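Local coordinates for CofB (Escherichia coli, PDB 5AX6), which serves as a minor pilin subunit of the type IVb pilus CFA/III of enterotoxigenic bacteria, forming a homotrimer and probably taking part in pilus assembly, at residues R6-I9 / V10-L14; T66-N70 / A71-I75; T412-S415 / N416-Q420. All coordinates share one frame; numbering follows the deposited sequence.

How the contacts relate
Starting from the N terminus, contact 1 lies near the start of helix 4-25 and closes only helical turns of a few residues. The chain then passes through strands 29-34 and 37-42 to contact 2, a folded loop that delivers it into strand 75-76, an outermost strand of the seven-stranded pilin-domain sheet. The centres of these two are 27 Å apart. Contact 3 comes far later, closing a tight hairpin-like turn within the long loop between strands 398-409 and 438-448; its centre is 116 Å from that of contact 2, across the elongated chain. The three follow in series, neither nesting nor crossing, and illustrate how one helix and two loops hold their shape with local bonds.

Contact 1 of 3, residues R6-I9 / V10-L14; sequences RRQI and VSNAL
The carboxamides of Gln8 and Asn12, an i to i+4 pair, meet with their planes 42° apart. Asn12 OD1 lies near the plane of the Gln8 amide, at its NE2 edge, and accepts from Gln8 NE2 at 3.2 Å. Seen from Asn12 the same donor stands well above the carbonyl plane, at a C=O...N angle of only 121°, so the bond is straight at its donor end but off the lone pairs at its acceptor end. On that same face of the Asn12 amide sits the backbone oxygen Gln8 O, 3.2 Å from Asn12 CG. The guanidinium of Arg6 has Arg7 CG over one face, towards its rim. The Gln8 chain reaches its position by setting CG anti to the backbone N and then turning about the CB-CG bond (chi2 61°), which turns NE2 along the helix; Ser165 O also accepts from it. An alanine at Gln8 is likely to leave Asn12 OD1 and Ser165 O without this shared donor and let the Asn12 amide turn.

Along the backbone run the regular helical bonds, such as Asn12 N to Gln8 O (2.8 Å). Arg7 O receives Ser11 N at 2.9 Å and also has Ser11 OG beside it at 2.9 Å, a hydroxyl that is hydrogen-bonded to Ser165 OG as well. Val10 and Ala13 rest on Ile115 in a neighbouring loop, while Gln8 and Asn12 touch helix 161-171. Leu14 touches strand 121-130, placing this segment in the N-terminal helix that packs against the antiparallel sheet, as in type IV pilins generally.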
# COMPACT_ATOMS: atom_id res chain seq x y z
N ARG A 6 10.58 -9.97 -40.59
CA ARG A 6 9.36 -9.66 -41.34
C ARG A 6 8.18 -10.47 -40.80
O ARG A 6 7.10 -9.93 -40.54
CB ARG A 6 9.56 -9.94 -42.83
CG ARG A 6 8.25 -10.03 -43.62
CD ARG A 6 8.47 -10.60 -45.02
NE ARG A 6 9.00 -11.97 -45.00
CZ ARG A 6 8.24 -13.07 -45.07
NH1 ARG A 6 6.92 -12.96 -45.16
NH2 ARG A 6 8.81 -14.27 -45.05
N ARG A 7 8.38 -11.78 -40.66
CA ARG A 7 7.33 -12.65 -40.16
C ARG A 7 6.93 -12.29 -38.74
O ARG A 7 5.76 -12.43 -38.37
CB ARG A 7 7.77 -14.12 -40.23
CG ARG A 7 7.73 -14.72 -41.63
CD ARG A 7 7.81 -16.24 -41.59
NE ARG A 7 9.00 -16.70 -40.89
CZ ARG A 7 10.15 -16.98 -41.48
NH1 ARG A 7 10.27 -16.86 -42.80
NH2 ARG A 7 11.19 -17.39 -40.76
N GLN A 8 7.88 -11.81 -37.94
CA GLN A 8 7.54 -11.45 -36.57
C GLN A 8 6.63 -10.23 -36.55
O GLN A 8 5.75 -10.12 -35.69
CB GLN A 8 8.79 -11.17 -35.75
CG GLN A 8 8.50 -11.09 -34.26
CD GLN A 8 7.93 -12.40 -33.72
OE1 GLN A 8 8.57 -13.45 -33.78
NE2 GLN A 8 6.70 -12.35 -33.20
N ILE A 9 6.83 -9.31 -37.48
CA ILE A 9 6.03 -8.10 -37.50
C ILE A 9 4.60 -8.42 -37.92
O ILE A 9 3.65 -7.91 -37.33
CB ILE A 9 6.63 -7.03 -38.43
CG1 ILE A 9 7.89 -6.44 -37.79
CG2 ILE A 9 5.62 -5.93 -38.72
CD1 ILE A 9 8.69 -5.55 -38.71
N VAL A 10 4.45 -9.27 -38.93
CA VAL A 10 3.13 -9.76 -39.33
C VAL A 10 2.46 -10.49 -38.16
O VAL A 10 1.29 -10.23 -37.85
CB VAL A 10 3.24 -10.72 -40.53
CG1 VAL A 10 1.90 -11.41 -40.79
CG2 VAL A 10 3.73 -9.98 -41.76
N SER A 11 3.21 -11.38 -37.51
CA SER A 11 2.67 -12.15 -36.40
C SER A 11 2.24 -11.27 -35.23
O SER A 11 1.22 -11.52 -34.60
CB SER A 11 3.69 -13.19 -35.93
OG SER A 11 3.91 -14.15 -36.95
N ASN A 12 3.02 -10.24 -34.92
CA ASN A 12 2.63 -9.32 -33.86
C ASN A 12 1.31 -8.62 -34.18
O ASN A 12 0.48 -8.42 -33.28
CB ASN A 12 3.71 -8.26 -33.61
CG ASN A 12 4.93 -8.82 -32.92
OD1 ASN A 12 4.89 -9.90 -32.32
ND2 ASN A 12 6.04 -8.08 -32.98
N ALA A 13 1.12 -8.24 -35.43
CA ALA A 13 -0.11 -7.56 -35.83
C ALA A 13 -1.30 -8.54 -35.81
O ALA A 13 -2.40 -8.19 -35.36
CB ALA A 13 0.04 -6.94 -37.20
N LEU A 14 -1.08 -9.75 -36.30
CA LEU A 14 -2.10 -10.79 -36.26
C LEU A 14 -2.55 -11.07 -34.82
O LEU A 14 -3.75 -11.13 -34.53
CB LEU A 14 -1.59 -12.06 -36.92
CG LEU A 14 -1.55 -12.02 -38.45
CD1 LEU A 14 -0.74 -13.19 -39.01
CD2 LEU A 14 -2.97 -12.00 -39.05

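Contact 2 of 3, residues T66-N70 / A71-I75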
# COMPACT_ATOMS: atom_id res chain seq x y z
N THR A 66 -16.84 -31.01 -38.18
CA THR A 66 -16.93 -30.23 -39.41
C THR A 66 -17.10 -28.74 -39.14
O THR A 66 -17.97 -28.33 -38.37
CB THR A 66 -18.13 -30.66 -40.25
OG1 THR A 66 -18.23 -32.09 -40.24
CG2 THR A 66 -17.97 -30.14 -41.68
N MET A 67 -16.28 -27.93 -39.82
CA MET A 67 -16.38 -26.48 -39.74
C MET A 67 -17.60 -26.01 -40.52
O MET A 67 -17.97 -26.62 -41.54
CB MET A 67 -15.12 -25.83 -40.30
CG MET A 67 -13.87 -26.05 -39.46
SD MET A 67 -12.39 -25.40 -40.28
CE MET A 67 -12.84 -23.68 -40.41
N SER A 68 -18.22 -24.92 -40.07
CA SER A 68 -19.39 -24.38 -40.75
C SER A 68 -19.11 -24.00 -42.21
O SER A 68 -18.00 -23.60 -42.55
CB SER A 68 -19.90 -23.15 -40.00
OG SER A 68 -21.03 -22.60 -40.65
N THR A 69 -20.13 -24.11 -43.06
CA THR A 69 -20.02 -23.67 -44.45
C THR A 69 -21.00 -22.54 -44.72
O THR A 69 -21.20 -22.15 -45.87
CB THR A 69 -20.34 -24.81 -45.43
OG1 THR A 69 -21.68 -25.27 -45.19
CG2 THR A 69 -19.36 -25.97 -45.26
N ASN A 70 -21.60 -22.04 -43.66
CA ASN A 70 -22.74 -21.12 -43.75
C ASN A 70 -22.31 -19.70 -43.34
O ASN A 70 -21.84 -19.50 -42.23
CB ASN A 70 -23.88 -21.66 -42.86
CG ASN A 70 -25.17 -20.89 -42.99
OD1 ASN A 70 -25.17 -19.68 -43.19
ND2 ASN A 70 -26.29 -21.59 -42.86
N ALA A 71 -22.45 -18.72 -44.24
CA ALA A 71 -21.90 -17.39 -44.00
C ALA A 71 -22.68 -16.61 -42.94
O ALA A 71 -22.25 -15.53 -42.50
CB ALA A 71 -21.86 -16.59 -45.30
N SER A 72 -23.82 -17.15 -42.53
CA SER A 72 -24.58 -16.58 -41.43
C SER A 72 -24.15 -17.22 -40.11
O SER A 72 -24.66 -16.87 -39.05
CB SER A 72 -26.08 -16.79 -41.64
OG SER A 72 -26.45 -18.11 -41.29
N GLU A 73 -23.21 -18.16 -40.18
CA GLU A 73 -22.68 -18.82 -38.98
C GLU A 73 -21.26 -18.36 -38.72
O GLU A 73 -20.96 -17.82 -37.65
CB GLU A 73 -22.75 -20.35 -39.12
CG GLU A 73 -24.19 -20.84 -39.21
CD GLU A 73 -24.30 -22.33 -39.45
OE1 GLU A 73 -23.25 -22.99 -39.69
OE2 GLU A 73 -25.44 -22.84 -39.41
N PHE A 74 -20.37 -18.55 -39.69
CA PHE A 74 -19.04 -17.97 -39.53
C PHE A 74 -19.09 -16.49 -39.86
O PHE A 74 -20.10 -15.97 -40.35
CB PHE A 74 -17.99 -18.70 -40.38
CG PHE A 74 -18.19 -18.58 -41.87
CD1 PHE A 74 -17.78 -17.44 -42.55
CD2 PHE A 74 -18.74 -19.63 -42.60
CE1 PHE A 74 -17.93 -17.34 -43.93
CE2 PHE A 74 -18.89 -19.54 -43.98
CZ PHE A 74 -18.49 -18.40 -44.65
N ILE A 75 -18.00 -15.80 -39.57
CA ILE A 75 -17.91 -14.37 -39.83
C ILE A 75 -16.80 -14.12 -40.86
O ILE A 75 -15.63 -14.41 -40.60
CB ILE A 75 -17.63 -13.59 -38.54
CG1 ILE A 75 -18.84 -13.72 -37.60
CG2 ILE A 75 -17.34 -12.11 -38.83
CD1 ILE A 75 -18.60 -13.08 -36.23
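Ser68 OG and Glu73 OE1 approach to a very short 2.4 Å, a hydrogen bond donated by the serine whose exact length is best treated with reserve. The same hydroxyl oxygen accepts from Asn70 N at 3.1 Å, so it links the backbone two residues on with a carboxylate five residues on. Glu73, extended beyond CG, lays its carboxylate against the Asn70 amide; the two planes are stacked 20° apart.

Two oxygens of Asn70 organise the bend. Asn70 OD1 takes Ser72 N at 2.9 Å and Ser72 OG at 2.8 Å, both from one face of its plane. Asn70 O takes Glu73 N at 2.8 Å from above its carbonyl plane and Phe74 N at 3.1 Å nearly along the C=O axis. With chi1 at 65°, the Phe74 ring folds back against the turn, Ala71 CA over one face near the rim and Thr69 C at the edge. Arg125 of strand 121-130 makes a cation-pi contact with this ring and bonds Ser68 O. The outcome is an ST turn at Ser68 followed by an Asx turn at Asn70, together steering the chain into edge strand 75-76 of the pilin-domain sheet.

Contact 3 of 3, residues T412-S415 / N416-Q420; sequences TKDS and NGKYQ
Asp414 and Gly417 are the ends of a type I beta turn, closed by Gly417 N bonding to Asp414 O at 2.7 Å from well above the carbonyl plane. One residue further on, Lys418 O accepts from Asp414 N at 2.9 Å. Gly417 has a positive phi, a conformation that favours glycine, and the pattern is that of a type I turn with a G1 beta bulge. Beyond it the two arms are spanned by a water, which accepts from Gln420 N and lies 2.9 Å from Thr412 O.

Asp414 does most of the side-chain work. Its CG stands between the backbone N and the carbonyl carbon (chi1 69°), which folds the carboxylate in across the bend. Each oxygen then has its own donor: Lys418 N reaches Asp414 OD1 at 2.6 Å, and Gln420 NE2 reaches Asp414 OD2 at 3.1 Å. Both arrive from out of the carboxylate plane, and the Gln420 amide is turned 40° against it. Backbone and side-chain donors thus fix the rotation of the carboxylate and probably help to stabilise its negative charge.

Lys413 and Tyr419 meet obliquely. Lys413 CA lies over one face of the ring towards its rim, and Lys413 CG approaches Tyr419 OH to 3.2 Å, so it is the aliphatic part of the lysine that touches the phenol.

The turn belongs to the loop between strands 398-409 and 438-448 and is held by its surroundings: Tyr419 packs on Ala359 and Leu362 of helix 359-362 and meets the ring of Tyr472 at about 80°, while Thr412 bonds Gln435 O and rests on Val461 and Asp463 of strand 452-463.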
# COMPACT_ATOMS: atom_id res chain seq x y z
N THR A 412 33.13 34.53 40.79
CA THR A 412 34.40 34.63 41.50
C THR A 412 34.23 34.07 42.91
O THR A 412 33.10 33.82 43.34
CB THR A 412 34.91 36.08 41.58
OG1 THR A 412 33.91 36.90 42.21
CG2 THR A 412 35.19 36.61 40.17
N LYS A 413 35.33 33.85 43.62
CA LYS A 413 35.26 33.29 44.97
C LYS A 413 34.47 34.20 45.91
O LYS A 413 34.61 35.42 45.86
CB LYS A 413 36.66 33.06 45.54
CG LYS A 413 37.46 31.98 44.83
CD LYS A 413 38.89 31.95 45.36
CE LYS A 413 39.66 30.74 44.83
NZ LYS A 413 40.60 30.20 45.86
N ASP A 414 33.65 33.61 46.77
CA ASP A 414 32.96 34.40 47.79
C ASP A 414 33.81 34.45 49.06
O ASP A 414 34.95 33.98 49.06
CB ASP A 414 31.57 33.84 48.08
CG ASP A 414 31.60 32.49 48.79
OD1 ASP A 414 32.68 31.90 48.97
OD2 ASP A 414 30.51 32.01 49.17
N SER A 415 33.25 35.00 50.13
CA SER A 415 33.96 35.13 51.40
C SER A 415 34.56 33.81 51.85
O SER A 415 35.67 33.77 52.39
CB SER A 415 33.02 35.67 52.48
OG SER A 415 32.38 36.86 52.05
N ASN A 416 33.83 32.72 51.63
CA ASN A 416 34.28 31.40 52.04
C ASN A 416 35.10 30.70 50.96
O ASN A 416 35.40 29.51 51.07
CB ASN A 416 33.08 30.52 52.41
CG ASN A 416 32.25 31.12 53.53
OD1 ASN A 416 32.79 31.69 54.48
ND2 ASN A 416 30.93 30.99 53.43
N GLY A 417 35.48 31.45 49.93
CA GLY A 417 36.31 30.92 48.86
C GLY A 417 35.58 29.91 47.99
O GLY A 417 36.19 29.03 47.39
N LYS A 418 34.26 30.05 47.92
CA LYS A 418 33.43 29.14 47.14
C LYS A 418 32.80 29.83 45.93
O LYS A 418 32.65 31.04 45.92
CB LYS A 418 32.33 28.54 48.02
CG LYS A 418 32.86 27.72 49.19
CD LYS A 418 31.73 27.15 50.02
CE LYS A 418 32.21 26.07 50.98
NZ LYS A 418 31.08 25.45 51.73
N TYR A 419 32.44 29.04 44.92
CA TYR A 419 31.75 29.56 43.75
C TYR A 419 30.28 29.17 43.84
O TYR A 419 29.94 27.98 43.86
CB TYR A 419 32.39 29.05 42.46
CG TYR A 419 33.83 29.50 42.28
CD1 TYR A 419 34.14 30.66 41.58
CD2 TYR A 419 34.88 28.77 42.83
CE1 TYR A 419 35.45 31.08 41.42
CE2 TYR A 419 36.19 29.19 42.69
CZ TYR A 419 36.47 30.34 41.98
OH TYR A 419 37.77 30.75 41.84
N GLN A 420 29.40 30.17 43.94
CA GLN A 420 27.99 29.90 44.20
C GLN A 420 27.15 29.74 42.93
O GLN A 420 26.14 29.04 42.94
CB GLN A 420 27.39 31.02 45.07
CG GLN A 420 27.99 31.11 46.48
CD GLN A 420 27.98 29.77 47.22
OE1 GLN A 420 27.10 28.94 47.01
NE2 GLN A 420 28.97 29.57 48.08
O HOH W 1 30.38 32.95 44.06